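Local coordinates for ornithine cyclodeaminase (PDB 3C2Q), which converts L-ornithine into L-proline with release of ammonia, using NAD(+) as cofactor, at residues Ser104-Glu109 / Thr308-Met313; Met279-Leu284 / Cys301-Pro306. All blocks are in the same frame, centred on the assembly; numbering follows the deposited sequence.

In the fold
Two contacts with centres about 10 Å apart show how a strand and the helix after it can serve both a buried sheet and the packing of a sequence-distant loop. Interaction 2 joins neighbouring strands 276-280 and 298-303 of the six-stranded parallel sheet, at the end where residues of the probable NAD(+) site lie. Helix 306-314 follows directly on strand 298-303, and interaction 1 lays the loop 104-109, which comes before helix 112-133, against it, joining the first ArgZ-like C-terminal region to the Rossmann region. Along the chain, interaction 2 is nested inside the span closed by interaction 1. The helix packs back on the strands through Leu312, whose CD2 meets Cys301 and Met279, while Val106 also packs on Pro306.

Interaction 1 of 2, residues Ser104-Glu109 / Thr308-Met313; sequences SEVSSE and TVTKLM
Apolar contact dominates here, with Val106 pushing its two methyl groups against the helix that carries Val309, Thr310 and Met313. CG2 of Val106 lies 3.5 Å from CG1 of Val309, the two side chains sliding past each other in opposite directions, and the same CG2 stands 3.9 Å from SE of Met313, a selenomethionine. CG1 of Val106, placed anti to the backbone N (chi1 169°), faces CB of Val309 at 3.9 Å. The segment 104-109 is an irregular loop with an ST turn inside it, the backbone N of Glu109 donating to OG of Ser107; it packs on a helix of the Rossmann domain, with Val324 of the edge strand 321-324 also touching Val106. With an alanine here, a gap is likely to open beside Val309 and the selenium, because CG2, which packs on both, would be missing.

Mixed contacts flank this patch. OG1 of Thr310 sits 3.7 Å from CB of Val106 and makes a weak hydrogen bond back to Pro306 O. Beyond it, the bend at chi3 (81°) turns CE of Met313 to within 3.7 Å of CD of Glu105, the two side chains crossing nearly at right angles on the exposed margin.

Interaction 2 of 2, residues Met279-Leu284 / Cys301-Pro306; sequences MLSTLL and CVDIQP
The carbonyl oxygen of Val302 is gripped twice: the backbone N of Ser281 donates to it at 2.8 Å in a nearly straight bond (169°), and a water donates to the same Val302 O at 3.2 Å. That water in turn accepts from the backbone N of Thr282, so it spans the place where segment 279-284 leaves the strand. One step earlier, Val302 N donates to Met279 O at 2.9 Å. These two backbone bonds put Met279 beside Cys301 and Leu280 beside Val302 in parallel register.

Past the paired residues the link passes to side chains. Ser281 carries its OG anti to its own N (chi1 -159°), from where it donates to OD1 of Asp303 at 3.2 Å, meeting that oxygen nearly along its C-O axis. The other carboxylate oxygen, OD2, accepts from Gln305 N in an Asx turn, the donor standing well above the carboxylate plane. Both oxygens are therefore engaged, which should limit rotation of the group.

On one face of the sheet, Leu280 and Val302 lie side by side and point the same way, CD2 of Leu280 being 3.9 Å from CG2 of Val302; helix 327-342 covers them. On the face of Met279 and Cys301, SE of Met279 approaches CB of Cys301 at 4.1 Å, under helix 306-314.

Thr282 caps helix 283-292 through OG1, which accepts from His285 N. Strand 276-280, this helix and strand 298-303 form a beta-alpha-beta unit of the Rossmann fold; Thr282, Leu284 and Asp303 in it probably help bind NAD(+).

Interaction 1 of 2, residues Ser104-Glu109 / Thr308-Met313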
loop_
_atom_site.group_PDB
_atom_site.type_symbol
_atom_site.label_atom_id
_atom_site.label_comp_id
_atom_site.label_asym_id
_atom_site.label_seq_id
_atom_site.Cartn_x
_atom_site.Cartn_y
_atom_site.Cartn_z
ATOM N N SER B 104 15.366 5.138 2.924
ATOM C CA SER B 104 14.583 3.929 3.185
ATOM C C SER B 104 15.111 2.811 2.325
ATOM O O SER B 104 15.596 3.048 1.219
ATOM C CB SER B 104 13.091 4.147 2.874
ATOM O OG SER B 104 12.952 4.620 1.547
ATOM N N GLU B 105 15.044 1.591 2.835
ATOM C CA GLU B 105 15.334 0.408 2.035
ATOM C C GLU B 105 14.272 0.176 0.967
ATOM O O GLU B 105 14.535 -0.356 -0.100
ATOM C CB GLU B 105 15.369 -0.822 2.961
ATOM C CG GLU B 105 16.429 -0.744 4.013
ATOM C CD GLU B 105 17.709 -1.417 3.598
ATOM O OE1 GLU B 105 18.107 -1.318 2.398
ATOM O OE2 GLU B 105 18.326 -2.057 4.498
ATOM N N VAL B 106 13.039 0.575 1.253
ATOM C CA VAL B 106 11.956 0.198 0.352
ATOM C C VAL B 106 11.075 1.430 0.186
ATOM O O VAL B 106 10.418 1.848 1.140
ATOM C CB VAL B 106 11.055 -0.964 0.963
ATOM C CG1 VAL B 106 9.741 -1.168 0.120
ATOM C CG2 VAL B 106 11.823 -2.266 1.122
ATOM N N SER B 107 11.073 2.015 -1.006
ATOM C CA SER B 107 10.136 3.094 -1.300
ATOM C C SER B 107 10.073 3.280 -2.805
ATOM O O SER B 107 11.090 3.147 -3.520
ATOM C CB SER B 107 10.612 4.441 -0.702
ATOM O OG SER B 107 9.797 5.512 -1.166
ATOM N N SER B 108 8.894 3.636 -3.282
ATOM C CA SER B 108 8.732 3.944 -4.695
ATOM C C SER B 108 9.395 5.306 -5.063
ATOM O O SER B 108 9.635 5.561 -6.242
ATOM C CB SER B 108 7.249 3.934 -5.050
ATOM O OG SER B 108 6.567 4.955 -4.324
ATOM N N GLU B 109 9.709 6.148 -4.073
ATOM C CA GLU B 109 10.240 7.490 -4.333
ATOM C C GLU B 109 11.762 7.443 -4.517
ATOM O O GLU B 109 12.506 7.995 -3.675
ATOM C CB GLU B 109 9.921 8.446 -3.184
ATOM C CG GLU B 109 8.431 8.675 -2.934
ATOM C CD GLU B 109 8.203 9.762 -1.901
ATOM O OE1 GLU B 109 8.729 9.655 -0.764
ATOM O OE2 GLU B 109 7.497 10.722 -2.262
ATOM N N THR B 308 5.357 -5.835 -0.024
ATOM C CA THR B 308 5.942 -7.081 -0.520
ATOM C C THR B 308 7.456 -7.161 -0.349
ATOM O O THR B 308 7.988 -8.195 0.113
ATOM C CB THR B 308 5.487 -7.386 -1.999
ATOM O OG1 THR B 308 4.086 -7.651 -1.962
ATOM C CG2 THR B 308 6.194 -8.638 -2.592
ATOM N N VAL B 309 8.162 -6.088 -0.711
ATOM C CA VAL B 309 9.597 -6.065 -0.590
ATOM C C VAL B 309 9.955 -6.071 0.898
ATOM O O VAL B 309 10.890 -6.746 1.318
ATOM C CB VAL B 309 10.207 -4.804 -1.225
ATOM C CG1 VAL B 309 11.727 -4.910 -1.212
ATOM C CG2 VAL B 309 9.689 -4.621 -2.676
ATOM N N THR B 310 9.206 -5.320 1.696
ATOM C CA THR B 310 9.497 -5.283 3.142
ATOM C C THR B 310 9.293 -6.679 3.788
ATOM O O THR B 310 10.064 -7.076 4.692
ATOM C CB THR B 310 8.624 -4.221 3.843
ATOM O OG1 THR B 310 9.024 -2.914 3.377
ATOM C CG2 THR B 310 8.867 -4.265 5.334
ATOM N N LYS B 311 8.236 -7.394 3.381
ATOM C CA LYS B 311 7.981 -8.762 3.897
ATOM C C LYS B 311 9.164 -9.671 3.588
ATOM O O LYS B 311 9.598 -10.500 4.446
ATOM C CB LYS B 311 6.721 -9.335 3.274
ATOM C CG LYS B 311 5.457 -8.819 3.972
ATOM C CD LYS B 311 4.210 -9.184 3.178
ATOM C CE LYS B 311 2.961 -8.696 3.905
ATOM N NZ LYS B 311 1.875 -8.551 2.903
ATOM N N LEU B 312 9.674 -9.533 2.376
ATOM C CA LEU B 312 10.822 -10.320 1.964
ATOM C C LEU B 312 12.034 -10.062 2.844
ATOM O O LEU B 312 12.678 -11.003 3.320
ATOM C CB LEU B 312 11.164 -10.068 0.491
ATOM C CG LEU B 312 12.498 -10.612 -0.035
ATOM C CD1 LEU B 312 12.315 -12.122 -0.240
ATOM C CD2 LEU B 312 12.794 -9.943 -1.370
HETATM N N MSE B 313 12.365 -8.796 3.037
HETATM C CA MSE B 313 13.524 -8.431 3.853
HETATM C C MSE B 313 13.325 -8.757 5.330
HETATM O O MSE B 313 14.271 -9.213 5.989
HETATM C CB MSE B 313 13.886 -6.969 3.657
HETATM C CG MSE B 313 14.208 -6.671 2.187
HETATM SE SE MSE B 313 14.627 -4.783 2.008
HETATM C CE MSE B 313 16.521 -4.817 2.627
#

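Interaction 2 of 2, residues Met279-Leu284 / Cys301-Pro306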
loop_
_atom_site.group_PDB
_atom_site.type_symbol
_atom_site.label_atom_id
_atom_site.label_comp_id
_atom_site.label_asym_id
_atom_site.label_seq_id
_atom_site.Cartn_x
_atom_site.Cartn_y
_atom_site.Cartn_z
HETATM N N MSE B 279 13.121 -10.980 -8.969
HETATM C CA MSE B 279 11.800 -11.424 -8.532
HETATM C C MSE B 279 10.806 -10.394 -9.021
HETATM O O MSE B 279 11.005 -9.203 -8.754
HETATM C CB MSE B 279 11.740 -11.477 -7.005
HETATM C CG MSE B 279 12.722 -12.476 -6.415
HETATM SE SE MSE B 279 13.148 -11.910 -4.577
HETATM C CE MSE B 279 14.219 -13.543 -4.178
ATOM N N LEU B 280 9.763 -10.835 -9.747
ATOM C CA LEU B 280 8.851 -9.905 -10.437
ATOM C C LEU B 280 7.401 -10.124 -9.991
ATOM O O LEU B 280 6.770 -11.109 -10.382
ATOM C CB LEU B 280 8.931 -10.088 -11.964
ATOM C CG LEU B 280 10.301 -9.930 -12.651
ATOM C CD1 LEU B 280 10.324 -10.446 -14.100
ATOM C CD2 LEU B 280 10.640 -8.440 -12.590
ATOM N N SER B 281 6.890 -9.216 -9.157
ATOM C CA SER B 281 5.468 -9.223 -8.792
ATOM C C SER B 281 4.932 -10.562 -8.248
ATOM O O SER B 281 3.940 -11.117 -8.764
ATOM C CB SER B 281 4.632 -8.797 -10.017
ATOM O OG SER B 281 3.385 -8.335 -9.565
ATOM N N THR B 282 5.559 -11.073 -7.189
ATOM C CA THR B 282 5.070 -12.278 -6.571
ATOM C C THR B 282 5.573 -12.334 -5.143
ATOM O O THR B 282 6.757 -12.475 -4.908
ATOM C CB THR B 282 5.442 -13.594 -7.341
ATOM O OG1 THR B 282 5.087 -14.711 -6.517
ATOM C CG2 THR B 282 6.926 -13.661 -7.735
ATOM N N LEU B 283 4.672 -12.158 -4.203
ATOM C CA LEU B 283 5.008 -12.269 -2.790
ATOM C C LEU B 283 5.419 -13.696 -2.455
ATOM O O LEU B 283 6.468 -13.909 -1.868
ATOM C CB LEU B 283 3.805 -11.868 -1.941
ATOM C CG LEU B 283 4.017 -11.989 -0.416
ATOM C CD1 LEU B 283 5.260 -11.280 0.017
ATOM C CD2 LEU B 283 2.769 -11.357 0.241
ATOM N N LEU B 284 4.574 -14.660 -2.837
ATOM C CA LEU B 284 4.779 -16.060 -2.516
ATOM C C LEU B 284 6.144 -16.564 -2.975
ATOM O O LEU B 284 6.933 -17.121 -2.176
ATOM C CB LEU B 284 3.673 -16.935 -3.165
ATOM C CG LEU B 284 3.882 -18.481 -3.051
ATOM C CD1 LEU B 284 3.885 -18.901 -1.620
ATOM C CD2 LEU B 284 2.839 -19.293 -3.889
ATOM N N CYS B 301 14.138 -7.315 -6.109
ATOM C CA CYS B 301 12.723 -7.610 -5.912
ATOM C C CYS B 301 11.894 -6.420 -6.395
ATOM O O CYS B 301 11.983 -5.304 -5.854
ATOM C CB CYS B 301 12.428 -7.896 -4.435
ATOM S SG CYS B 301 10.666 -8.301 -4.126
ATOM N N VAL B 302 11.143 -6.674 -7.445
ATOM C CA VAL B 302 10.330 -5.671 -8.143
ATOM C C VAL B 302 8.859 -5.919 -7.835
ATOM O O VAL B 302 8.326 -7.012 -8.128
ATOM C CB VAL B 302 10.503 -5.769 -9.673
ATOM C CG1 VAL B 302 9.818 -4.543 -10.330
ATOM C CG2 VAL B 302 12.019 -5.750 -10.078
ATOM N N ASP B 303 8.186 -4.934 -7.232
ATOM C CA ASP B 303 6.746 -5.086 -7.055
ATOM C C ASP B 303 6.125 -3.714 -6.950
ATOM O O ASP B 303 6.812 -2.764 -6.569
ATOM C CB ASP B 303 6.348 -5.927 -5.815
ATOM C CG ASP B 303 4.813 -6.333 -5.869
ATOM O OD1 ASP B 303 4.247 -6.587 -6.968
ATOM O OD2 ASP B 303 4.111 -6.208 -4.892
ATOM N N ILE B 304 4.839 -3.620 -7.216
ATOM C CA ILE B 304 4.164 -2.332 -7.042
ATOM C C ILE B 304 3.822 -2.033 -5.572
ATOM O O ILE B 304 3.527 -0.871 -5.222
ATOM C CB ILE B 304 2.933 -2.200 -7.962
ATOM C CG1 ILE B 304 2.603 -0.689 -8.187
ATOM C CG2 ILE B 304 1.740 -3.073 -7.430
ATOM C CD1 ILE B 304 1.630 -0.387 -9.383
ATOM N N GLN B 305 3.826 -3.077 -4.723
ATOM C CA GLN B 305 3.470 -2.950 -3.291
ATOM C C GLN B 305 4.740 -2.907 -2.456
ATOM O O GLN B 305 5.476 -3.898 -2.425
ATOM C CB GLN B 305 2.549 -4.124 -2.837
ATOM C CG GLN B 305 1.255 -4.189 -3.663
ATOM C CD GLN B 305 0.257 -5.257 -3.206
ATOM O OE1 GLN B 305 0.617 -6.408 -2.967
ATOM N NE2 GLN B 305 -1.014 -4.877 -3.137
ATOM N N PRO B 306 5.020 -1.764 -1.793
ATOM C CA PRO B 306 6.248 -1.765 -0.967
ATOM C C PRO B 306 6.190 -2.826 0.140
ATOM O O PRO B 306 7.215 -3.413 0.455
ATOM C CB PRO B 306 6.314 -0.351 -0.390
ATOM C CG PRO B 306 4.885 0.217 -0.507
ATOM C CD PRO B 306 4.305 -0.463 -1.745
HETATM O O HOH W 1 7.864 -9.468 -6.120
#